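Local coordinates for FERM, ARHGEF and pleckstrin domain-containing protein 2 (Mus musculus, PDB 6D2K), which acts as a guanine nucleotide exchange factor that activates RAC1, in semaphorin responses, osteoclast differentiation and actin remodelling, and is represented here by its FERM domain, at residues A[227-232]-A[246-251]; A[209-212]-A[217-220]; A[142-147]-A[166-171]; A[136-141]-A[170-175]. One frame throughout, in Å; residues are numbered along the deposited sequence. Where two conformers were deposited one is given.

Contact 1: A[227-232]-A[246-251]; sequences NTFNWS and IKLHPE
Ile246 opens the contact by laying its outermost carbon against the ring of Phe229. Its CD1 lies 3.7 Å from Phe229 CD2. CG1 is anti to the carbonyl carbon of Ile246 (chi1 -50°) and the chain then runs extended, which carries CD1 to the ring. The two side chains cross at about a right angle. Two residues on, Leu248 meets the ring through CD2, which comes to 3.4 Å from Phe229 CD1, a tight approach, while Leu248 CD1 stays near Phe229 CB at 4.1 Å. Ile246 CD1 and Leu248 CD2 both approach the ring obliquely. His249 follows with a looser touch, its CE1 4.2 Å from Ser232 O. Residues 227-230 end an outermost strand of the seven-stranded sheet, and a 3-10 segment follows at 231-232. Strand 243-247 belongs to the same sheet, that of the PH-like third lobe of the FERM domain. As in PH-like folds, its curvature probably brings these two strands face to face, and Leu260 touches both Phe229 and Leu248. The contact is therefore apolar at its centre, held by van der Waals packing of one aromatic ring against two branched aliphatic side chains, with polar atoms at the Ser232-His249 end.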
loop_
_atom_site.group_PDB
_atom_site.type_symbol
_atom_site.label_atom_id
_atom_site.label_comp_id
_atom_site.label_asym_id
_atom_site.label_seq_id
_atom_site.Cartn_x
_atom_site.Cartn_y
_atom_site.Cartn_z
ATOM N N ASN A 227 -13.043 1.336 -15.605
ATOM C CA ASN A 227 -14.276 1.054 -14.858
ATOM C C ASN A 227 -14.119 1.255 -13.357
ATOM O O ASN A 227 -13.066 0.962 -12.783
ATOM C CB ASN A 227 -14.762 -0.387 -15.070
ATOM C CG ASN A 227 -15.094 -0.703 -16.512
ATOM O OD1 ASN A 227 -14.222 -1.098 -17.288
ATOM N ND2 ASN A 227 -16.370 -0.567 -16.872
ATOM N N THR A 228 -15.182 1.729 -12.727
ATOM C CA THR A 228 -15.265 1.756 -11.282
ATOM C C THR A 228 -16.561 1.062 -10.892
ATOM O O THR A 228 -17.652 1.518 -11.238
ATOM C CB THR A 228 -15.258 3.203 -10.717
ATOM O OG1 THR A 228 -14.006 3.836 -10.999
ATOM C CG2 THR A 228 -15.464 3.179 -9.220
ATOM N N PHE A 229 -16.448 -0.064 -10.206
ATOM C CA PHE A 229 -17.620 -0.753 -9.700
ATOM C C PHE A 229 -17.801 -0.304 -8.260
ATOM O O PHE A 229 -17.258 -0.900 -7.335
ATOM C CB PHE A 229 -17.460 -2.273 -9.826
ATOM C CG PHE A 229 -17.144 -2.723 -11.227
ATOM C CD1 PHE A 229 -17.960 -2.357 -12.281
ATOM C CD2 PHE A 229 -16.023 -3.493 -11.493
ATOM C CE1 PHE A 229 -17.662 -2.746 -13.573
ATOM C CE2 PHE A 229 -15.721 -3.886 -12.776
ATOM C CZ PHE A 229 -16.544 -3.516 -13.819
ATOM N N ASN A 230 -18.565 0.769 -8.086
ATOM C CA ASN A 230 -18.777 1.352 -6.770
ATOM C C ASN A 230 -19.392 0.360 -5.808
ATOM O O ASN A 230 -20.227 -0.458 -6.197
ATOM C CB ASN A 230 -19.681 2.583 -6.866
ATOM C CG ASN A 230 -19.205 3.576 -7.897
ATOM O OD1 ASN A 230 -19.517 3.454 -9.084
ATOM N ND2 ASN A 230 -18.444 4.573 -7.455
ATOM N N TRP A 231 -19.008 0.444 -4.542
ATOM C CA TRP A 231 -19.512 -0.499 -3.546
ATOM C C TRP A 231 -21.030 -0.574 -3.491
ATOM O O TRP A 231 -21.597 -1.636 -3.239
ATOM C CB TRP A 231 -18.937 -0.184 -2.161
ATOM C CG TRP A 231 -17.464 -0.418 -2.045
ATOM C CD1 TRP A 231 -16.501 0.509 -1.740
ATOM C CD2 TRP A 231 -16.778 -1.660 -2.221
ATOM N NE1 TRP A 231 -15.258 -0.083 -1.724
ATOM C CE2 TRP A 231 -15.400 -1.414 -2.011
ATOM C CE3 TRP A 231 -17.190 -2.954 -2.544
ATOM C CZ2 TRP A 231 -14.442 -2.420 -2.111
ATOM C CZ3 TRP A 231 -16.238 -3.946 -2.643
ATOM C CH2 TRP A 231 -14.881 -3.676 -2.432
ATOM N N SER A 232 -21.690 0.552 -3.736
ATOM C CA SER A 232 -23.142 0.591 -3.669
ATOM C C SER A 232 -23.784 -0.328 -4.711
ATOM O O SER A 232 -24.927 -0.752 -4.544
ATOM C CB SER A 232 -23.659 2.028 -3.819
ATOM O OG SER A 232 -23.349 2.555 -5.096
ATOM N N ILE A 246 -17.702 -10.710 -9.789
ATOM C CA ILE A 246 -18.361 -9.575 -9.156
ATOM C C ILE A 246 -19.838 -9.606 -9.503
ATOM O O ILE A 246 -20.189 -9.499 -10.678
ATOM C CB ILE A 246 -17.821 -8.234 -9.671
ATOM C CG1 ILE A 246 -16.303 -8.184 -9.626
ATOM C CG2 ILE A 246 -18.403 -7.093 -8.847
ATOM C CD1 ILE A 246 -15.721 -6.898 -10.185
ATOM N N LYS A 247 -20.695 -9.759 -8.496
ATOM C CA LYS A 247 -22.145 -9.662 -8.739
ATOM C C LYS A 247 -22.551 -8.202 -8.572
ATOM O O LYS A 247 -22.255 -7.591 -7.537
ATOM C CB LYS A 247 -22.920 -10.561 -7.778
ATOM C CG LYS A 247 -24.405 -10.618 -8.089
ATOM C CD LYS A 247 -25.136 -11.492 -7.092
ATOM C CE LYS A 247 -26.629 -11.201 -7.140
ATOM N NZ LYS A 247 -27.388 -11.979 -6.123
ATOM N N LEU A 248 -23.215 -7.654 -9.594
ATOM C CA LEU A 248 -23.381 -6.207 -9.796
ATOM C C LEU A 248 -24.783 -5.893 -10.305
ATOM O O LEU A 248 -25.583 -6.796 -10.488
ATOM C CB LEU A 248 -22.395 -5.754 -10.879
ATOM C CG LEU A 248 -21.411 -4.617 -10.649
ATOM C CD1 LEU A 248 -20.704 -4.748 -9.318
ATOM C CD2 LEU A 248 -20.414 -4.593 -11.798
ATOM N N HIS A 249 -25.072 -4.622 -10.577
ATOM C CA HIS A 249 -26.321 -4.285 -11.280
ATOM C C HIS A 249 -26.319 -4.963 -12.642
ATOM O O HIS A 249 -25.297 -4.950 -13.333
ATOM C CB HIS A 249 -26.432 -2.780 -11.508
ATOM C CG HIS A 249 -26.629 -1.984 -10.262
ATOM N ND1 HIS A 249 -26.837 -2.561 -9.027
ATOM C CD2 HIS A 249 -26.657 -0.644 -10.060
ATOM C CE1 HIS A 249 -26.979 -1.611 -8.119
ATOM N NE2 HIS A 249 -26.869 -0.440 -8.720
ATOM N N PRO A 250 -27.458 -5.549 -13.046
ATOM C CA PRO A 250 -27.550 -6.277 -14.317
ATOM C C PRO A 250 -27.483 -5.384 -15.552
ATOM O O PRO A 250 -27.848 -4.209 -15.496
ATOM C CB PRO A 250 -28.929 -6.944 -14.238
ATOM C CG PRO A 250 -29.713 -6.061 -13.322
ATOM C CD PRO A 250 -28.718 -5.621 -12.283
ATOM N N GLU A 251 -27.023 -5.946 -16.666
ATOM C CA GLU A 251 -26.978 -5.195 -17.916
ATOM C C GLU A 251 -28.403 -4.928 -18.391
ATOM O O GLU A 251 -29.287 -5.758 -18.196
ATOM C CB GLU A 251 -26.197 -5.964 -18.974
#

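Contact 2: A[209-212]-A[217-220]; sequences NLAV and VLVF
Asn209 and Phe220 are joined by two short backbone hydrogen bonds. Asn209 N donates a hydrogen bond to Phe220 O at 2.7 Å. Phe220 N returns a bond to Asn209 O at 2.8 Å. Ala211 and Leu218 form the second such pair, with Ala211 N to Leu218 O at 3.0 Å and Leu218 N to Ala211 O at 2.8 Å. This is the ladder of a beta hairpin, strands 207-213 and 216-221, in the PH-like lobe of the FERM domain. Leu210 with Val219 and Val212 with Val217 are the non-hydrogen-bonded pairs between and beyond these rungs. A CA-H...O contact from Leu210 CA to Leu218 O adds to the ladder.

Leu210, Val212, Val217 and Val219 share one face of the sheet. Leu210 and Val219 run alongside each other, and Leu210 CD2 meets Val219 CG2 at 3.8 Å. Helix 267-284 covers part of this face: Phe273 touches Leu210, and Cys277 touches both Val212 and Val217. The other face carries Asn209, Ala211, Leu218 and Phe220. Ile195 packs on Ala211 and Leu218 there, and the Phe197 ring meets that of Phe220. The amide of Asn209 bonds through ND2 to Gly222 O, just beyond strand 216-221. The Phe220 ring has CG anti to its own carbonyl carbon (chi1 -71°). This brings the ring edge to Asn209 O, which lies in the ring plane, 3.9 Å from Phe220 CD2.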
loop_
_atom_site.group_PDB
_atom_site.type_symbol
_atom_site.label_atom_id
_atom_site.label_comp_id
_atom_site.label_asym_id
_atom_site.label_seq_id
_atom_site.Cartn_x
_atom_site.Cartn_y
_atom_site.Cartn_z
ATOM N N ASN A 209 -5.805 -4.511 -15.615
ATOM C CA ASN A 209 -5.292 -4.495 -14.255
ATOM C C ASN A 209 -6.447 -4.256 -13.303
ATOM O O ASN A 209 -7.159 -3.257 -13.421
ATOM C CB ASN A 209 -4.235 -3.399 -14.092
ATOM C CG ASN A 209 -2.943 -3.728 -14.818
ATOM O OD1 ASN A 209 -2.376 -4.807 -14.649
ATOM N ND2 ASN A 209 -2.478 -2.801 -15.640
ATOM N N LEU A 210 -6.647 -5.183 -12.374
ATOM C CA LEU A 210 -7.650 -5.023 -11.326
ATOM C C LEU A 210 -7.052 -4.310 -10.120
ATOM O O LEU A 210 -5.866 -4.471 -9.791
ATOM C CB LEU A 210 -8.213 -6.377 -10.882
ATOM C CG LEU A 210 -9.063 -7.104 -11.915
ATOM C CD1 LEU A 210 -9.436 -8.486 -11.402
ATOM C CD2 LEU A 210 -10.324 -6.315 -12.231
ATOM N N ALA A 211 -7.881 -3.509 -9.468
ATOM C CA ALA A 211 -7.470 -2.861 -8.223
ATOM C C ALA A 211 -8.681 -2.649 -7.343
ATOM O O ALA A 211 -9.816 -2.865 -7.758
ATOM C CB ALA A 211 -6.754 -1.532 -8.504
ATOM N N VAL A 212 -8.442 -2.231 -6.107
ATOM C CA VAL A 212 -9.550 -1.940 -5.208
ATOM C C VAL A 212 -9.242 -0.683 -4.400
ATOM O O VAL A 212 -8.079 -0.392 -4.086
ATOM C CB VAL A 212 -9.889 -3.150 -4.296
ATOM C CG1 VAL A 212 -8.759 -3.430 -3.335
ATOM C CG2 VAL A 212 -11.209 -2.916 -3.559
ATOM N N VAL A 217 -14.361 -1.666 -6.642
ATOM C CA VAL A 217 -13.435 -2.449 -7.428
ATOM C C VAL A 217 -13.184 -1.748 -8.742
ATOM O O VAL A 217 -14.114 -1.247 -9.387
ATOM C CB VAL A 217 -13.965 -3.873 -7.641
ATOM C CG1 VAL A 217 -12.990 -4.696 -8.491
ATOM C CG2 VAL A 217 -14.173 -4.516 -6.286
ATOM N N LEU A 218 -11.918 -1.699 -9.128
ATOM C CA LEU A 218 -11.490 -0.874 -10.238
ATOM C C LEU A 218 -10.876 -1.694 -11.358
ATOM O O LEU A 218 -10.224 -2.711 -11.112
ATOM C CB LEU A 218 -10.474 0.173 -9.752
ATOM C CG LEU A 218 -10.810 0.968 -8.487
ATOM C CD1 LEU A 218 -9.645 1.899 -8.158
ATOM C CD2 LEU A 218 -12.065 1.793 -8.659
ATOM N N VAL A 219 -11.085 -1.242 -12.592
ATOM C CA VAL A 219 -10.465 -1.862 -13.754
ATOM C C VAL A 219 -9.643 -0.839 -14.525
ATOM O O VAL A 219 -10.149 0.225 -14.898
ATOM C CB VAL A 219 -11.513 -2.484 -14.712
ATOM C CG1 VAL A 219 -10.817 -3.101 -15.926
ATOM C CG2 VAL A 219 -12.318 -3.531 -13.983
ATOM N N PHE A 220 -8.374 -1.165 -14.745
ATOM C CA PHE A 220 -7.480 -0.352 -15.556
ATOM C C PHE A 220 -7.097 -1.151 -16.795
ATOM O O PHE A 220 -6.920 -2.361 -16.730
ATOM C CB PHE A 220 -6.207 -0.020 -14.777
ATOM C CG PHE A 220 -6.406 0.953 -13.658
ATOM C CD1 PHE A 220 -5.946 2.258 -13.776
ATOM C CD2 PHE A 220 -7.015 0.572 -12.476
ATOM C CE1 PHE A 220 -6.103 3.163 -12.744
ATOM C CE2 PHE A 220 -7.178 1.466 -11.441
ATOM C CZ PHE A 220 -6.720 2.775 -11.576
#

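Contact 3: A[142-147]-A[166-171]; sequences TLDREH and DFHQRH
Asp144 and His168 make the whole contact through one short hydrogen bond. His168 ND1 donates to Asp144 OD2 at 2.5 Å, with a nearly straight angle of 172° at the hydrogen. The acceptor lies in the imidazole plane, so it meets the ring at its edge. OD2 accepts the N-H on its syn lone pair, the side that faces OD1. The carboxylate and the ring are nearly coplanar, with 20° between their planes. His168 CG stands anti to the backbone N (chi1 -170°), and this sends the ring toward helix 141-150. This is a His-carboxylate pair between helices 141-150 and 161-168 of the central, helical lobe of the FERM domain. The CA atoms of the two residues are 9.0 Å apart, so the side chains span the distance. Both residues are buried. Leu165 and Tyr139 pack against the Asp144 side chain. The Asp144 carboxylate probably favours a protonated His168. On the far side of the imidazole, NE2 has weak hydrogen bonds to Gly137 O and Gln133 OE1.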
loop_
_atom_site.group_PDB
_atom_site.type_symbol
_atom_site.label_atom_id
_atom_site.label_comp_id
_atom_site.label_asym_id
_atom_site.label_seq_id
_atom_site.Cartn_x
_atom_site.Cartn_y
_atom_site.Cartn_z
ATOM N N THR A 142 23.676 22.763 -1.032
ATOM C CA THR A 142 24.621 21.711 -0.699
ATOM C C THR A 142 23.966 20.587 0.116
ATOM O O THR A 142 24.172 19.410 -0.156
ATOM C CB THR A 142 25.837 22.276 0.065
ATOM O OG1 THR A 142 26.575 23.148 -0.800
ATOM C CG2 THR A 142 26.744 21.161 0.535
ATOM N N LEU A 143 23.185 20.965 1.119
ATOM C CA LEU A 143 22.523 19.997 1.986
ATOM C C LEU A 143 21.582 19.113 1.174
ATOM O O LEU A 143 21.559 17.896 1.353
ATOM C CB LEU A 143 21.740 20.724 3.081
ATOM C CG LEU A 143 21.004 19.871 4.114
ATOM C CD1 LEU A 143 21.999 19.293 5.100
ATOM C CD2 LEU A 143 19.950 20.702 4.851
ATOM N N ASP A 144 20.813 19.741 0.285
ATOM C CA ASP A 144 19.874 19.007 -0.575
ATOM C C ASP A 144 20.600 18.032 -1.499
ATOM O O ASP A 144 20.217 16.876 -1.605
ATOM C CB ASP A 144 19.027 19.965 -1.420
ATOM C CG ASP A 144 17.841 20.550 -0.658
ATOM O OD1 ASP A 144 17.967 20.845 0.552
ATOM O OD2 ASP A 144 16.781 20.758 -1.283
ATOM N N ARG A 145 21.636 18.515 -2.183
ATOM C CA ARG A 145 22.366 17.676 -3.129
ATOM C C ARG A 145 23.055 16.500 -2.450
ATOM O O ARG A 145 23.039 15.386 -2.963
ATOM C CB ARG A 145 23.370 18.503 -3.937
ATOM C CG ARG A 145 22.700 19.530 -4.840
ATOM C CD ARG A 145 23.669 20.130 -5.846
ATOM N NE ARG A 145 22.980 21.018 -6.778
ATOM C CZ ARG A 145 22.451 20.628 -7.934
ATOM N NH1 ARG A 145 22.534 19.360 -8.312
ATOM N NH2 ARG A 145 21.845 21.514 -8.715
ATOM N N GLU A 146 23.672 16.732 -1.296
ATOM C CA GLU A 146 24.286 15.627 -0.581
ATOM C C GLU A 146 23.239 14.622 -0.107
ATOM O O GLU A 146 23.446 13.413 -0.189
ATOM C CB GLU A 146 25.162 16.121 0.581
ATOM C CG GLU A 146 26.439 16.808 0.119
ATOM C CD GLU A 146 27.363 17.211 1.272
ATOM O OE1 GLU A 146 27.074 16.872 2.439
ATOM O OE2 GLU A 146 28.389 17.869 1.010
ATOM N N HIS A 147 22.100 15.116 0.362
ATOM C CA HIS A 147 21.059 14.217 0.842
ATOM C C HIS A 147 20.504 13.366 -0.300
ATOM O O HIS A 147 20.300 12.173 -0.142
ATOM C CB HIS A 147 19.931 15.000 1.495
ATOM C CG HIS A 147 18.809 14.140 1.976
ATOM N ND1 HIS A 147 18.806 13.538 3.216
ATOM C CD2 HIS A 147 17.645 13.780 1.381
ATOM C CE1 HIS A 147 17.688 12.848 3.367
ATOM N NE2 HIS A 147 16.969 12.979 2.266
ATOM N N ASP A 166 14.170 23.682 -6.793
ATOM C CA ASP A 166 13.335 24.850 -7.051
ATOM C C ASP A 166 12.083 24.882 -6.168
ATOM O O ASP A 166 11.766 25.902 -5.554
ATOM C CB ASP A 166 12.961 24.861 -8.539
ATOM C CG ASP A 166 12.011 25.990 -8.913
ATOM O OD1 ASP A 166 11.788 26.187 -10.128
ATOM O OD2 ASP A 166 11.475 26.669 -8.016
ATOM N N PHE A 167 11.372 23.764 -6.094
ATOM C CA PHE A 167 10.181 23.688 -5.254
ATOM C C PHE A 167 10.540 23.757 -3.761
ATOM O O PHE A 167 9.831 24.390 -2.980
ATOM C CB PHE A 167 9.389 22.393 -5.523
ATOM C CG PHE A 167 8.591 22.400 -6.803
ATOM C CD1 PHE A 167 7.639 23.373 -7.039
ATOM C CD2 PHE A 167 8.748 21.385 -7.735
ATOM C CE1 PHE A 167 6.900 23.382 -8.211
ATOM C CE2 PHE A 167 8.011 21.374 -8.903
ATOM C CZ PHE A 167 7.076 22.375 -9.139
ATOM N N HIS A 168 11.609 23.072 -3.362
ATOM C CA HIS A 168 11.992 23.050 -1.955
ATOM C C HIS A 168 12.250 24.459 -1.421
ATOM O O HIS A 168 11.918 24.760 -0.277
ATOM C CB HIS A 168 13.221 22.170 -1.746
ATOM C CG HIS A 168 13.541 21.912 -0.306
ATOM N ND1 HIS A 168 14.766 21.435 0.105
ATOM C CD2 HIS A 168 12.802 22.070 0.817
ATOM C CE1 HIS A 168 14.762 21.294 1.418
ATOM N NE2 HIS A 168 13.587 21.684 1.878
ATOM N N GLN A 169 12.820 25.322 -2.259
ATOM C CA GLN A 169 13.097 26.700 -1.851
ATOM C C GLN A 169 11.829 27.438 -1.433
ATOM O O GLN A 169 11.894 28.422 -0.688
ATOM C CB GLN A 169 13.789 27.469 -2.980
ATOM C CG GLN A 169 15.177 26.990 -3.282
ATOM C CD GLN A 169 15.749 27.630 -4.530
ATOM O OE1 GLN A 169 15.874 28.854 -4.613
ATOM N NE2 GLN A 169 16.110 26.803 -5.505
ATOM N N ARG A 170 10.677 26.967 -1.901
ATOM C CA ARG A 170 9.405 27.613 -1.593
ATOM C C ARG A 170 8.863 27.259 -0.209
ATOM O O ARG A 170 7.898 27.865 0.243
ATOM C CB ARG A 170 8.339 27.235 -2.629
ATOM C CG ARG A 170 8.773 27.408 -4.066
ATOM C CD ARG A 170 7.664 26.989 -5.023
ATOM N NE ARG A 170 8.074 27.203 -6.402
ATOM C CZ ARG A 170 7.254 27.123 -7.446
ATOM N NH1 ARG A 170 5.972 26.835 -7.267
ATOM N NH2 ARG A 170 7.722 27.336 -8.666
ATOM N N HIS A 171 9.453 26.257 0.446
ATOM C CA HIS A 171 8.852 25.709 1.663
ATOM C C HIS A 171 9.498 26.209 2.938
ATOM O O HIS A 171 9.328 25.594 3.989
ATOM C CB HIS A 171 8.934 24.183 1.671
ATOM C CG HIS A 171 8.407 23.542 0.428
ATOM N ND1 HIS A 171 7.379 24.082 -0.316
ATOM C CD2 HIS A 171 8.754 22.384 -0.187
ATOM C CE1 HIS A 171 7.122 23.295 -1.346
ATOM N NE2 HIS A 171 7.939 22.254 -1.289
#

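Contact 4: A[136-141]-A[170-175]; sequences IGDYDE and RHTGQT
Asp138 and Thr172 have the nearest CA atoms, 5.4 Å apart, where two loops meet. The loop 170-175 folds into a type II beta turn from His171 to Gln174, closed by Gln174 N to His171 O at 3.0 Å. Gly173 has positive phi in this turn. In the other loop, Gly137 also has positive phi and is the first residue to leave helical angles after helix 121-136. The turn presents the Gly173 N-H to Asp138, whose OD1 accepts it at 2.8 Å with an angle of 159°. The N-H comes from above the carboxylate plane, 35° out of it. Asp138 CG lies anti to its carbonyl carbon (chi1 -70°), which swings the carboxylate over to the turn. Its other oxygen, OD2, lies 4.2 Å from the Thr172 CG2 methyl, and the two side chains cross at about a right angle. Asp138 OD1 is gripped a second time by Gln133 NE2, which also bonds to Gln174 O. Gln133 of helix 121-136 thus ties both loops together. Asp140 and Thr175 are the N-caps of the helices that follow. In the central lobe, loop 136-141 links helix 121-136 to 141-150, and loop 170-175 links 161-168 to 176-187.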
loop_
_atom_site.group_PDB
_atom_site.type_symbol
_atom_site.label_atom_id
_atom_site.label_comp_id
_atom_site.label_asym_id
_atom_site.label_seq_id
_atom_site.Cartn_x
_atom_site.Cartn_y
_atom_site.Cartn_z
ATOM N N ILE A 136 14.885 16.971 6.202
ATOM C CA ILE A 136 16.121 17.749 6.402
ATOM C C ILE A 136 15.877 19.243 6.622
ATOM O O ILE A 136 16.819 19.995 6.867
ATOM C CB ILE A 136 17.153 17.558 5.259
ATOM C CG1 ILE A 136 16.623 18.101 3.928
ATOM C CG2 ILE A 136 17.581 16.104 5.163
ATOM C CD1 ILE A 136 17.654 18.014 2.797
ATOM N N GLY A 137 14.624 19.686 6.531
ATOM C CA GLY A 137 14.301 21.075 6.801
ATOM C C GLY A 137 14.531 22.039 5.652
ATOM O O GLY A 137 14.508 21.651 4.483
ATOM N N ASP A 138 14.748 23.313 5.988
ATOM C CA ASP A 138 14.845 24.357 4.973
ATOM C C ASP A 138 15.913 24.073 3.938
ATOM O O ASP A 138 16.988 23.545 4.241
ATOM C CB ASP A 138 15.151 25.718 5.612
ATOM C CG ASP A 138 13.995 26.276 6.406
ATOM O OD1 ASP A 138 12.877 25.719 6.385
ATOM O OD2 ASP A 138 14.207 27.309 7.080
ATOM N N TYR A 139 15.593 24.457 2.710
ATOM C CA TYR A 139 16.481 24.342 1.574
ATOM C C TYR A 139 17.868 24.912 1.828
ATOM O O TYR A 139 18.030 25.996 2.408
ATOM C CB TYR A 139 15.872 25.084 0.385
ATOM C CG TYR A 139 16.785 25.177 -0.819
ATOM C CD1 TYR A 139 17.571 26.308 -1.034
ATOM C CD2 TYR A 139 16.857 24.142 -1.744
ATOM C CE1 TYR A 139 18.399 26.405 -2.142
ATOM C CE2 TYR A 139 17.688 24.229 -2.851
ATOM C CZ TYR A 139 18.457 25.363 -3.041
ATOM O OH TYR A 139 19.281 25.456 -4.142
ATOM N N ASP A 140 18.861 24.154 1.389
ATOM C CA ASP A 140 20.201 24.658 1.171
ATOM C C ASP A 140 20.764 23.826 0.038
ATOM O O ASP A 140 20.624 22.603 0.040
ATOM C CB ASP A 140 21.062 24.506 2.413
ATOM C CG ASP A 140 22.518 24.674 2.106
ATOM O OD1 ASP A 140 22.921 25.805 1.754
ATOM O OD2 ASP A 140 23.257 23.681 2.182
ATOM N N GLU A 141 21.382 24.467 -0.946
ATOM C CA GLU A 141 21.752 23.728 -2.149
ATOM C C GLU A 141 22.646 22.539 -1.840
ATOM O O GLU A 141 22.401 21.430 -2.318
ATOM C CB GLU A 141 22.400 24.624 -3.205
ATOM C CG GLU A 141 22.686 23.882 -4.504
ATOM C CD GLU A 141 22.835 24.807 -5.693
ATOM O OE1 GLU A 141 22.870 26.040 -5.491
ATOM O OE2 GLU A 141 22.912 24.298 -6.831
ATOM N N ARG A 170 10.677 26.967 -1.901
ATOM C CA ARG A 170 9.405 27.613 -1.593
ATOM C C ARG A 170 8.863 27.259 -0.209
ATOM O O ARG A 170 7.898 27.865 0.243
ATOM C CB ARG A 170 8.339 27.235 -2.629
ATOM C CG ARG A 170 8.773 27.408 -4.066
ATOM C CD ARG A 170 7.664 26.989 -5.023
ATOM N NE ARG A 170 8.074 27.203 -6.402
ATOM C CZ ARG A 170 7.254 27.123 -7.446
ATOM N NH1 ARG A 170 5.972 26.835 -7.267
ATOM N NH2 ARG A 170 7.722 27.336 -8.666
ATOM N N HIS A 171 9.453 26.257 0.446
ATOM C CA HIS A 171 8.852 25.709 1.663
ATOM C C HIS A 171 9.498 26.209 2.938
ATOM O O HIS A 171 9.328 25.594 3.989
ATOM C CB HIS A 171 8.934 24.183 1.671
ATOM C CG HIS A 171 8.407 23.542 0.428
ATOM N ND1 HIS A 171 7.379 24.082 -0.316
ATOM C CD2 HIS A 171 8.754 22.384 -0.187
ATOM C CE1 HIS A 171 7.122 23.295 -1.346
ATOM N NE2 HIS A 171 7.939 22.254 -1.289
ATOM N N THR A 172 10.223 27.318 2.828
ATOM C CA THR A 172 10.910 27.936 3.953
ATOM C C THR A 172 10.081 27.955 5.230
ATOM O O THR A 172 8.953 28.433 5.245
ATOM C CB THR A 172 11.293 29.377 3.593
ATOM O OG1 THR A 172 12.095 29.353 2.408
ATOM C CG2 THR A 172 12.089 30.006 4.720
ATOM N N GLY A 173 10.653 27.428 6.308
ATOM C CA GLY A 173 10.003 27.458 7.606
ATOM C C GLY A 173 8.906 26.449 7.904
ATOM O O GLY A 173 8.384 26.410 9.016
ATOM N N GLN A 174 8.530 25.635 6.922
ATOM C CA GLN A 174 7.465 24.658 7.159
ATOM C C GLN A 174 7.904 23.489 8.051
ATOM O O GLN A 174 9.009 22.986 7.932
ATOM C CB GLN A 174 6.863 24.161 5.832
ATOM C CG GLN A 174 5.945 25.221 5.213
ATOM C CD GLN A 174 5.440 24.861 3.831
ATOM O OE1 GLN A 174 5.216 23.686 3.512
ATOM N NE2 GLN A 174 5.228 25.887 3.000
ATOM N N THR A 175 7.019 23.087 8.951
ATOM C CA THR A 175 7.350 22.059 9.923
ATOM C C THR A 175 7.222 20.676 9.279
ATOM O O THR A 175 6.657 20.540 8.200
ATOM C CB THR A 175 6.412 22.121 11.127
ATOM O OG1 THR A 175 5.080 21.786 10.718
ATOM C CG2 THR A 175 6.401 23.547 11.754
#

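How the contacts relate
The four contacts fall into two pairs in different lobes of the FERM domain. Contacts 3 and 4 come first along the chain and lie in the central helical lobe, their centres 7 Å apart. They share Arg170 and His171, and Tyr139 of contact 4 packs on Gln169 of contact 3. Contacts 2 and 1 follow, in that order, in the PH-like lobe, with centres 12 Å apart. They belong to one antiparallel sheet, where strands 216-221 and 224-230 are neighbours and the Phe229 ring packs on Val219. Contacts 1 and 3 have centres 46 Å apart and lie on opposite sides of the chain's centre. The two pairs thus describe separately packed lobes within one domain.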